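Local coordinates for uncharacterized protein (Bombyx mori, PDB 5AZ0), which is an aldo-keto reductase (AKR2E5) that probably reduces aldehyde and ketone groups to alcohols with a nicotinamide cofactor, at residues 114-119 with 161-166; 180-185 with 211-216; 276-281 with 285-290; 313-318 with 324-329. All blocks are in the same frame, centred on the assembly; numbering follows the deposited sequence. Where two conformers were deposited one is given.

How the contacts relate
Contacts 1, 2 and 3 belong to the aldo-keto reductase barrel, while contact 4 is formed by the C-terminal loop. Contacts 1 and 2 each pair helices of the outer ring; their centres are 23 Å apart and they do not touch. Contact 2 meets contact 4 through Q181 OE1, which lies 3.7 Å from P325 CB. Contact 3 is on the far side of the chain's centre from contacts 1, 2 and 4, its centre 32 Å from that of contact 1. Contacts 3 and 4 each hold an acetate; the nearest atoms of the two contacts are about 11 Å apart. By family resemblance, contact 3 probably belongs to the cofactor site and contact 4 to the substrate-pocket rim.

Contact 1. Residues 114-119 with 161-166; sequences DVEVSL and EEVLKK
V163 pushes its two methyl groups into the side of helix 112-126 between V115, E116 and L119. CG1 reaches the backbone itself, 3.5 Å from E116 CA, and also packs on the first carbon of that side chain, with E116 CB 3.8 Å away. With V163 CG1 anti to the carbonyl carbon (chi1 -65°), the other methyl, CG2, falls between that carbon and the backbone N and turns to L119 CD2, 3.8 Å away. V115 comes across V163 at about a right angle, a little more loosely: its CG1 is 4.1 Å from V163 CG1. The helix segments run 56° apart, and their axes approach to 9.3 Å. On the inner side the packing continues, V115 against T156 and F160, L119 against T103 and L168.

The outer side is polar and loose. The E116 chain bends at chi2 (-92°), carrying its carboxylate off the valine and into a salt bridge with R120 of its own helix. K166 NZ stays 5.1 Å from E116 OE2, and a water spans that gap: it donates to E116 OE2 at 2.6 Å and accepts only a weak bond from the lysine. No hydrogen bond joins the two segments directly. The chemistry thus implies that shape-fitting aliphatic groups hold these barrel helices together, while the charges above them probably add little more than a water-screened attraction.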
# COMPACT_ATOMS: atom_id res chain seq x y z
N ASP A 114 -15.07 -14.00 -9.20
CA ASP A 114 -15.37 -12.68 -8.76
C ASP A 114 -14.30 -11.65 -8.91
O ASP A 114 -14.59 -10.45 -8.79
CB ASP A 114 -15.92 -12.69 -7.35
CG ASP A 114 -17.41 -13.18 -7.34
OD1 ASP A 114 -18.37 -12.62 -8.02
OD2 ASP A 114 -17.53 -14.24 -6.79
N VAL A 115 -13.07 -12.09 -9.10
CA VAL A 115 -11.95 -11.12 -9.20
C VAL A 115 -12.21 -10.26 -10.46
O VAL A 115 -12.13 -9.08 -10.39
CB VAL A 115 -10.63 -11.87 -9.35
CG1 VAL A 115 -9.47 -10.90 -9.50
CG2 VAL A 115 -10.37 -12.73 -8.08
N GLU A 116 -12.59 -10.87 -11.56
CA GLU A 116 -12.96 -10.17 -12.81
C GLU A 116 -14.11 -9.11 -12.62
O GLU A 116 -14.03 -7.96 -13.12
CB GLU A 116 -13.23 -11.16 -13.92
CG GLU A 116 -13.55 -10.54 -15.30
CD GLU A 116 -15.07 -10.30 -15.62
OE1 GLU A 116 -15.93 -10.51 -14.74
OE2 GLU A 116 -15.39 -9.92 -16.80
N VAL A 117 -15.09 -9.46 -11.79
CA VAL A 117 -16.27 -8.57 -11.60
C VAL A 117 -15.75 -7.41 -10.78
O VAL A 117 -15.92 -6.26 -11.16
CB VAL A 117 -17.43 -9.26 -10.86
CG1 VAL A 117 -18.58 -8.30 -10.75
CG2 VAL A 117 -17.89 -10.50 -11.60
N SER A 118 -15.05 -7.69 -9.69
CA SER A 118 -14.56 -6.61 -8.88
C SER A 118 -13.64 -5.64 -9.65
O SER A 118 -13.76 -4.41 -9.52
CB SER A 118 -13.86 -7.15 -7.61
OG SER A 118 -13.47 -6.12 -6.71
N LEU A 119 -12.69 -6.20 -10.40
CA LEU A 119 -11.69 -5.39 -11.05
C LEU A 119 -12.33 -4.63 -12.19
O LEU A 119 -12.07 -3.48 -12.31
CB LEU A 119 -10.50 -6.19 -11.53
CG LEU A 119 -9.46 -5.52 -12.42
CD1 LEU A 119 -8.88 -4.38 -11.67
CD2 LEU A 119 -8.39 -6.53 -12.84
N GLU A 161 -4.80 -14.48 -11.89
CA GLU A 161 -4.11 -14.92 -13.10
C GLU A 161 -4.98 -14.79 -14.34
O GLU A 161 -4.46 -14.46 -15.43
CB GLU A 161 -3.56 -16.39 -12.96
CG GLU A 161 -2.50 -16.47 -11.85
CD GLU A 161 -2.04 -17.90 -11.47
OE1 GLU A 161 -2.81 -18.81 -11.72
OE2 GLU A 161 -0.97 -18.10 -10.86
N GLU A 162 -6.30 -15.05 -14.19
CA GLU A 162 -7.22 -14.89 -15.30
C GLU A 162 -7.34 -13.38 -15.74
O GLU A 162 -7.34 -13.07 -16.95
CB GLU A 162 -8.60 -15.60 -14.99
CG GLU A 162 -8.53 -17.16 -14.96
CD GLU A 162 -9.71 -17.93 -14.23
OE1 GLU A 162 -10.59 -17.34 -13.55
OE2 GLU A 162 -9.75 -19.18 -14.37
N VAL A 163 -7.44 -12.46 -14.80
CA VAL A 163 -7.65 -11.04 -15.20
C VAL A 163 -6.36 -10.47 -15.82
O VAL A 163 -6.45 -9.61 -16.70
CB VAL A 163 -8.12 -10.14 -14.07
CG1 VAL A 163 -9.53 -10.59 -13.62
CG2 VAL A 163 -7.15 -10.10 -12.87
N LEU A 164 -5.20 -11.03 -15.42
CA LEU A 164 -3.91 -10.75 -16.04
C LEU A 164 -3.91 -11.16 -17.47
O LEU A 164 -3.61 -10.34 -18.37
CB LEU A 164 -2.76 -11.40 -15.26
CG LEU A 164 -1.29 -11.07 -15.69
CD1 LEU A 164 -1.00 -9.64 -15.41
CD2 LEU A 164 -0.34 -11.96 -14.93
N LYS A 165 -4.29 -12.40 -17.74
CA LYS A 165 -4.36 -12.89 -19.10
C LYS A 165 -5.36 -12.12 -19.99
O LYS A 165 -5.20 -12.05 -21.22
CB LYS A 165 -4.73 -14.36 -19.07
CG LYS A 165 -5.02 -15.02 -20.39
CD LYS A 165 -3.84 -14.98 -21.36
CE LYS A 165 -4.36 -15.45 -22.73
NZ LYS A 165 -3.22 -15.72 -23.61
N LYS A 166 -6.42 -11.61 -19.37
CA LYS A 166 -7.36 -10.76 -20.08
C LYS A 166 -6.90 -9.32 -20.30
O LYS A 166 -7.58 -8.59 -20.97
CB LYS A 166 -8.68 -10.77 -19.33
CG LYS A 166 -9.43 -12.05 -19.69
CD LYS A 166 -10.72 -12.17 -18.90
CE LYS A 166 -11.64 -13.25 -19.51
NZ LYS A 166 -12.54 -13.86 -18.49
O HOH W 1 -14.10 -10.88 -18.89

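Contact 2. Residues 180-185 with 211-216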
# COMPACT_ATOMS: atom_id res chain seq x y z
N GLU A 180 4.40 -17.41 5.67
CA GLU A 180 3.83 -18.72 5.39
C GLU A 180 2.91 -18.66 4.17
O GLU A 180 2.92 -19.51 3.27
CB GLU A 180 3.03 -19.21 6.65
CG GLU A 180 3.86 -19.53 7.92
CD GLU A 180 4.15 -18.37 8.88
OE1 GLU A 180 3.70 -17.23 8.67
OE2 GLU A 180 4.90 -18.59 9.87
N GLN A 181 2.04 -17.66 4.17
CA GLN A 181 1.12 -17.45 2.97
C GLN A 181 1.92 -17.14 1.68
O GLN A 181 1.67 -17.71 0.61
CB GLN A 181 0.15 -16.34 3.30
CG GLN A 181 -0.83 -16.77 4.41
CD GLN A 181 -1.59 -15.63 4.99
OE1 GLN A 181 -1.09 -14.51 5.06
NE2 GLN A 181 -2.84 -15.89 5.41
N MET A 182 2.99 -16.36 1.82
CA MET A 182 3.84 -16.06 0.64
C MET A 182 4.49 -17.28 0.10
O MET A 182 4.51 -17.55 -1.15
CB MET A 182 4.87 -15.00 1.00
CG MET A 182 4.27 -13.60 1.21
SD MET A 182 3.51 -12.94 -0.34
CE MET A 182 4.75 -13.28 -1.57
N LYS A 183 5.03 -18.07 1.03
CA LYS A 183 5.68 -19.34 0.59
C LYS A 183 4.72 -20.34 -0.13
O LYS A 183 5.02 -20.92 -1.20
CB LYS A 183 6.39 -19.97 1.81
CG LYS A 183 6.89 -21.37 1.59
CD LYS A 183 7.91 -21.83 2.64
CE LYS A 183 8.60 -23.14 2.16
NZ LYS A 183 9.62 -23.70 3.11
N ARG A 184 3.56 -20.54 0.48
CA ARG A 184 2.56 -21.43 -0.11
C ARG A 184 2.06 -20.85 -1.46
O ARG A 184 1.89 -21.55 -2.47
CB ARG A 184 1.37 -21.59 0.85
CG ARG A 184 0.38 -22.67 0.39
CD ARG A 184 -0.41 -23.24 1.57
NE ARG A 184 -1.54 -24.04 1.05
CZ ARG A 184 -2.73 -23.58 0.63
NH1 ARG A 184 -3.04 -22.29 0.60
NH2 ARG A 184 -3.64 -24.44 0.20
N LEU A 185 1.86 -19.54 -1.49
CA LEU A 185 1.45 -18.91 -2.81
C LEU A 185 2.52 -19.14 -3.88
O LEU A 185 2.26 -19.60 -5.00
CB LEU A 185 1.11 -17.42 -2.58
CG LEU A 185 0.79 -16.69 -3.88
CD1 LEU A 185 -0.36 -17.37 -4.60
CD2 LEU A 185 0.45 -15.24 -3.56
N ASP A 211 12.86 -9.93 3.79
CA ASP A 211 13.97 -10.68 3.24
C ASP A 211 13.46 -11.82 2.41
O ASP A 211 13.97 -12.08 1.36
CB ASP A 211 14.90 -11.23 4.38
CG ASP A 211 15.72 -10.13 5.08
OD1 ASP A 211 15.82 -8.97 4.60
OD2 ASP A 211 16.23 -10.41 6.16
N TYR A 212 12.46 -12.51 2.92
CA TYR A 212 11.88 -13.62 2.15
C TYR A 212 11.32 -13.12 0.79
O TYR A 212 11.53 -13.73 -0.30
CB TYR A 212 10.77 -14.33 2.96
CG TYR A 212 10.22 -15.52 2.18
CD1 TYR A 212 10.96 -16.72 2.08
CD2 TYR A 212 9.04 -15.44 1.51
CE1 TYR A 212 10.47 -17.79 1.34
CE2 TYR A 212 8.57 -16.49 0.73
CZ TYR A 212 9.28 -17.65 0.65
OH TYR A 212 8.76 -18.66 -0.13
N CYS A 213 10.57 -12.04 0.84
CA CYS A 213 10.00 -11.46 -0.44
C CYS A 213 11.08 -11.08 -1.43
O CYS A 213 11.05 -11.50 -2.59
CB CYS A 213 9.05 -10.28 -0.13
SG CYS A 213 7.45 -10.81 0.67
N GLN A 214 12.05 -10.32 -0.95
CA GLN A 214 13.15 -9.84 -1.78
C GLN A 214 13.97 -11.00 -2.28
O GLN A 214 14.36 -10.95 -3.47
CB GLN A 214 14.00 -8.82 -1.05
CG GLN A 214 13.16 -7.55 -0.76
CD GLN A 214 13.95 -6.47 -0.06
OE1 GLN A 214 14.93 -6.78 0.56
NE2 GLN A 214 13.54 -5.21 -0.19
N ALA A 215 14.18 -12.07 -1.45
CA ALA A 215 14.92 -13.25 -2.01
C ALA A 215 14.16 -13.92 -3.11
O ALA A 215 14.77 -14.61 -3.89
CB ALA A 215 15.25 -14.31 -0.93
N ASN A 216 12.82 -13.80 -3.12
CA ASN A 216 12.02 -14.37 -4.17
C ASN A 216 11.59 -13.36 -5.24
O ASN A 216 10.69 -13.62 -6.03
CB ASN A 216 10.85 -15.06 -3.55
CG ASN A 216 11.26 -16.35 -2.84
OD1 ASN A 216 11.38 -17.36 -3.49
ND2 ASN A 216 11.51 -16.30 -1.58
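The Y212 ring lies obliquely against M182 CB and against the backbone and CB of K183. With CG anti to the backbone N (chi1 -178°), the tyrosine stretches straight across the groove, and its OH ends 3.2 Å from K183 CA, close beside K183 CB as well. Lower on the ring, CE2 packs 4.0 Å from M182 CB. K183 crosses the tyrosine at about a right angle and then runs on, extended, away from the other helix, so only the base of the lysine is used here.

Deeper in, M182 has CG beside its backbone N, where it meets C213 SG at 4.3 Å, a loose apolar contact between two buried residues. No hydrogen bond crosses between the helices.

The tyrosine is steadied from its own side by N216, the first residue to leave the helix. N216 ND2 lies 3.4 Å above one face of the Y212 ring, toward its rim, and donates to Y212 O at 2.9 Å and 168°. N216 N reaches the same oxygen from the opposite face of the carbonyl plane, so the carbonyl is gripped twice where helix 207-215 ends.

The segments run nearly parallel, 21° apart with axes 10.7 Å from each other, as expected of successive helices in a beta-alpha barrel. Helix 179-188 leads from strand 172-175 to strand 195-199, and helix 207-215 from there to strand 219-223. M182 also rests on V174 of the first of these strands, while Y212 and N216 both pack on L186, one turn further along helix 179-188.

Contact 3. Residues 276-281 with 285-290; sequences PKTVTK and LENASI. With ACT (acetate ion), chain K.
The backbone leaves P276 in an extended loop and enters helix 281-287, whose first turn is closed by L285 N donating to K281 O at 2.9 Å and 156°. The other side of the contact is made by N287, which turns its amide back toward the loop. N287 ND2 lies 3.8 Å from P276 CB, the two side chains sliding past each other in opposite directions, and 4.1 Å from the T278 methyl CG2.

T278 has OG1 anti to its own N (chi1 -177°), which turns the hydroxyl from N287 toward an acetate. OG1 accepts from T280 N at 3.2 Å, forming an ST turn, and gives a weak bond to the acetate O. The other acetate oxygen, OXT, is held by T280 OG1 at 2.8 Å and V279 N at 3.2 Å. A valine in place of T278 would probably undo the ST turn and leave one acetate oxygen without its hydroxyl partner.

In related reductases the lysine and the hydroxyl residue at these positions, with an arginine further on, bind the 2'-phosphate of NADPH, so the acetate possibly marks that phosphate's place. The loop follows strand 273-274, the last of the barrel. Helix 281-287 packs through L285 on Y60 and I64 of helix 51-64, and through N287 on L264 of helix 259-269; K281 adds a salt bridge to D56.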
# COMPACT_ATOMS: atom_id res chain seq x y z
N PRO A 276 3.02 6.68 1.66
CA PRO A 276 2.45 7.62 2.62
C PRO A 276 1.10 8.20 2.17
O PRO A 276 0.85 8.31 0.97
CB PRO A 276 3.46 8.73 2.66
CG PRO A 276 4.06 8.70 1.30
CD PRO A 276 4.16 7.25 0.93
N LYS A 277 0.24 8.50 3.14
CA LYS A 277 -1.00 9.18 2.89
C LYS A 277 -0.95 10.57 3.52
O LYS A 277 -0.71 10.70 4.72
CB LYS A 277 -2.19 8.41 3.43
CG LYS A 277 -3.48 9.10 2.93
CD LYS A 277 -4.52 9.24 4.00
CE LYS A 277 -4.23 10.33 4.95
NZ LYS A 277 -4.78 9.90 6.26
N THR A 278 -1.19 11.59 2.71
CA THR A 278 -1.37 12.97 3.20
C THR A 278 -2.30 13.71 2.27
O THR A 278 -2.41 13.36 1.12
CB THR A 278 -0.01 13.70 3.29
OG1 THR A 278 -0.19 15.01 3.83
CG2 THR A 278 0.68 13.78 1.92
N VAL A 279 -2.98 14.75 2.76
CA VAL A 279 -3.81 15.63 1.94
C VAL A 279 -3.24 17.05 1.97
O VAL A 279 -3.93 17.99 1.58
CB VAL A 279 -5.31 15.60 2.37
CG1 VAL A 279 -5.86 14.19 2.35
CG2 VAL A 279 -5.53 16.19 3.76
N THR A 280 -1.97 17.19 2.32
CA THR A 280 -1.29 18.48 2.46
C THR A 280 -0.15 18.58 1.53
O THR A 280 0.79 17.80 1.61
CB THR A 280 -0.70 18.63 3.87
OG1 THR A 280 -1.75 18.54 4.84
CG2 THR A 280 0.04 19.94 4.03
N LYS A 281 -0.17 19.59 0.68
CA LYS A 281 0.76 19.63 -0.43
C LYS A 281 2.20 19.80 -0.02
O LYS A 281 3.15 19.41 -0.79
CB LYS A 281 0.39 20.78 -1.40
CG LYS A 281 -1.00 20.68 -2.02
CD LYS A 281 -1.28 21.89 -2.91
CE LYS A 281 -2.76 22.03 -3.12
NZ LYS A 281 -3.08 22.69 -4.42
N LEU A 285 5.18 17.31 -1.11
CA LEU A 285 6.50 17.72 -1.65
C LEU A 285 7.69 17.17 -0.82
O LEU A 285 8.72 16.73 -1.35
CB LEU A 285 6.57 19.26 -1.67
CG LEU A 285 7.88 19.87 -2.14
CD1 LEU A 285 8.31 19.29 -3.46
CD2 LEU A 285 7.80 21.42 -2.16
N GLU A 286 7.54 17.32 0.48
CA GLU A 286 8.56 16.89 1.49
C GLU A 286 8.80 15.37 1.34
O GLU A 286 9.94 14.96 1.12
CB GLU A 286 8.04 17.27 2.89
CG GLU A 286 8.98 17.14 4.09
CD GLU A 286 8.26 17.04 5.45
OE1 GLU A 286 7.06 17.34 5.54
OE2 GLU A 286 8.88 16.66 6.46
N ASN A 287 7.70 14.56 1.31
CA ASN A 287 7.82 13.09 1.11
C ASN A 287 8.59 12.67 -0.10
O ASN A 287 9.23 11.62 -0.06
CB ASN A 287 6.46 12.41 1.13
CG ASN A 287 5.78 12.58 2.44
OD1 ASN A 287 6.43 12.92 3.40
ND2 ASN A 287 4.47 12.43 2.49
N ALA A 288 8.62 13.48 -1.16
CA ALA A 288 9.36 13.05 -2.37
C ALA A 288 10.79 13.51 -2.48
O ALA A 288 11.49 13.12 -3.46
CB ALA A 288 8.62 13.39 -3.63
N SER A 289 11.23 14.28 -1.49
CA SER A 289 12.60 14.86 -1.51
C SER A 289 13.48 14.01 -0.57
O SER A 289 13.96 14.50 0.46
CB SER A 289 12.54 16.35 -1.13
OG SER A 289 11.38 17.00 -1.72
N ILE A 290 13.64 12.72 -0.95
CA ILE A 290 14.22 11.70 -0.09
C ILE A 290 15.17 10.76 -0.79
O ILE A 290 15.53 9.72 -0.24
CB ILE A 290 13.14 10.81 0.55
CG1 ILE A 290 12.33 10.07 -0.52
CG2 ILE A 290 12.19 11.62 1.43
CD1 ILE A 290 11.44 8.98 -0.02
C ACT K . -2.21 15.00 6.25
O ACT K . -1.02 14.89 6.64
OXT ACT K . -2.53 16.02 5.66
CH3 ACT K . -3.26 13.94 6.42

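Contact 4. Residues 313-318 with 324-329; sequences VRPLFW and YPFDVV. With ACT (acetate ion), chain G.
Y324 begins the second segment by setting its ring against the end of the 3-10 turn 316-318. Its CD1 is 3.4 Å from W318 O and close to W318 CB, while P315 O lies obliquely near CE1. Extended by a chi1 of 179°, the ring carries its hydroxyl on to R314, where OH is 3.6 Å from R314 CG.

After P325, whose CG sits over one face of the next ring, F326 presents its edge to P315: CE2 is 3.7 Å from P315 CD, near the ring plane. R311 makes a cation-pi contact with this phenylalanine.

D327 follows and uses its carbonyl. D327 O lies at the guanidinium edge of R314, but the angle at NH1 is too poor for a direct bond. A water joins them instead, donating to D327 O at 2.7 Å and accepting from R314 NH1 at 3.1 Å and from Y324 OH. The arginine bends at chi3 (-66°), and its other N-H groups grip an acetate, NE to OXT at 2.6 Å and NH2 to O at 2.9 Å. R311 N also bonds this acetate. A leucine at R314 would probably cost the acetate both side-chain bonds and leave the bridging water less firmly held.

W318 meets W138 edge to face. The C-terminal loop is consistent with that of other aldo-keto reductases, where it folds over the barrel mouth and helps to shape the substrate pocket.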
# COMPACT_ATOMS: atom_id res chain seq x y z
N VAL A 313 -1.48 -1.34 12.48
CA VAL A 313 -2.77 -1.77 11.86
C VAL A 313 -3.07 -3.24 12.16
O VAL A 313 -2.48 -4.15 11.57
CB VAL A 313 -2.77 -1.52 10.30
CG1 VAL A 313 -4.06 -2.05 9.66
CG2 VAL A 313 -2.59 -0.04 9.98
N ARG A 314 -3.97 -3.48 13.11
CA ARG A 314 -4.19 -4.84 13.65
C ARG A 314 -5.67 -4.98 13.85
O ARG A 314 -6.21 -4.63 14.88
CB ARG A 314 -3.40 -5.12 14.94
CG ARG A 314 -3.57 -6.57 15.46
CD ARG A 314 -2.93 -6.79 16.85
NE ARG A 314 -1.47 -6.66 16.80
CZ ARG A 314 -0.61 -7.62 16.50
NH1 ARG A 314 -1.02 -8.85 16.24
NH2 ARG A 314 0.69 -7.35 16.51
N PRO A 315 -6.35 -5.39 12.80
CA PRO A 315 -7.79 -5.36 12.87
C PRO A 315 -8.29 -6.60 13.62
O PRO A 315 -8.46 -7.66 13.03
CB PRO A 315 -8.20 -5.31 11.38
CG PRO A 315 -7.06 -5.92 10.66
CD PRO A 315 -5.83 -5.69 11.46
N LEU A 316 -8.57 -6.42 14.92
CA LEU A 316 -8.86 -7.57 15.82
C LEU A 316 -10.10 -8.29 15.45
O LEU A 316 -10.13 -9.51 15.56
CB LEU A 316 -8.90 -7.12 17.30
CG LEU A 316 -7.48 -6.70 17.74
CD1 LEU A 316 -7.53 -5.76 18.93
CD2 LEU A 316 -6.52 -7.91 17.96
N PHE A 317 -11.10 -7.57 14.92
CA PHE A 317 -12.32 -8.23 14.35
C PHE A 317 -12.08 -9.28 13.29
O PHE A 317 -12.95 -10.08 13.09
CB PHE A 317 -13.34 -7.22 13.83
CG PHE A 317 -12.73 -6.09 13.06
CD1 PHE A 317 -12.46 -6.22 11.70
CD2 PHE A 317 -12.47 -4.89 13.68
CE1 PHE A 317 -11.89 -5.17 10.99
CE2 PHE A 317 -11.90 -3.85 12.98
CZ PHE A 317 -11.59 -3.99 11.62
N TRP A 318 -10.89 -9.34 12.65
CA TRP A 318 -10.65 -10.42 11.69
C TRP A 318 -9.90 -11.62 12.21
O TRP A 318 -9.80 -12.62 11.49
CB TRP A 318 -9.94 -9.86 10.42
CG TRP A 318 -10.85 -8.99 9.56
CD1 TRP A 318 -12.22 -9.15 9.36
CD2 TRP A 318 -10.47 -7.87 8.76
NE1 TRP A 318 -12.68 -8.20 8.48
CE2 TRP A 318 -11.65 -7.40 8.10
CE3 TRP A 318 -9.26 -7.24 8.49
CZ2 TRP A 318 -11.64 -6.33 7.23
CZ3 TRP A 318 -9.25 -6.15 7.59
CH2 TRP A 318 -10.46 -5.71 6.97
N TYR A 324 -6.47 -15.12 8.45
CA TYR A 324 -6.01 -13.96 9.15
C TYR A 324 -4.49 -14.04 9.31
O TYR A 324 -3.96 -15.08 9.73
CB TYR A 324 -6.58 -13.90 10.52
CG TYR A 324 -6.13 -12.70 11.33
CD1 TYR A 324 -6.68 -11.45 11.12
CD2 TYR A 324 -5.22 -12.84 12.36
CE1 TYR A 324 -6.31 -10.34 11.87
CE2 TYR A 324 -4.86 -11.77 13.14
CZ TYR A 324 -5.39 -10.51 12.91
OH TYR A 324 -5.04 -9.41 13.72
N PRO A 325 -3.78 -12.96 8.94
CA PRO A 325 -2.33 -13.13 8.72
C PRO A 325 -1.46 -12.92 9.94
O PRO A 325 -0.38 -13.44 9.97
CB PRO A 325 -1.99 -12.07 7.64
CG PRO A 325 -3.03 -11.00 7.87
CD PRO A 325 -4.30 -11.72 8.29
N PHE A 326 -1.93 -12.15 10.89
CA PHE A 326 -1.09 -11.74 11.99
C PHE A 326 -1.19 -12.72 13.20
O PHE A 326 -2.08 -13.59 13.24
CB PHE A 326 -1.47 -10.32 12.41
CG PHE A 326 -1.61 -9.35 11.27
CD1 PHE A 326 -0.71 -9.34 10.17
CD2 PHE A 326 -2.65 -8.42 11.28
CE1 PHE A 326 -0.84 -8.42 9.15
CE2 PHE A 326 -2.78 -7.50 10.27
CZ PHE A 326 -1.88 -7.50 9.20
N ASP A 327 -0.29 -12.55 14.16
CA ASP A 327 -0.31 -13.36 15.41
C ASP A 327 -1.59 -13.07 16.15
O ASP A 327 -1.98 -11.95 16.21
CB ASP A 327 0.92 -13.07 16.33
CG ASP A 327 2.22 -13.73 15.82
OD1 ASP A 327 2.17 -14.70 15.00
OD2 ASP A 327 3.32 -13.27 16.22
N VAL A 328 -2.26 -14.09 16.63
CA VAL A 328 -3.54 -13.90 17.32
C VAL A 328 -3.31 -13.57 18.81
O VAL A 328 -2.45 -14.16 19.44
CB VAL A 328 -4.39 -15.20 17.13
CG1 VAL A 328 -5.74 -15.14 17.86
CG2 VAL A 328 -4.63 -15.43 15.63
N VAL A 329 -4.02 -12.59 19.34
CA VAL A 329 -4.10 -12.32 20.77
C VAL A 329 -5.28 -13.11 21.33
O VAL A 329 -6.43 -12.85 20.99
CB VAL A 329 -4.29 -10.82 21.05
CG1 VAL A 329 -4.36 -10.54 22.56
CG2 VAL A 329 -3.15 -10.00 20.43
C ACT G . 0.28 -4.23 18.27
O ACT G . 1.32 -4.95 18.08
OXT ACT G . -0.86 -4.34 17.72
CH3 ACT G . 0.38 -3.10 19.19
O HOH W 2 -3.90 -10.02 15.87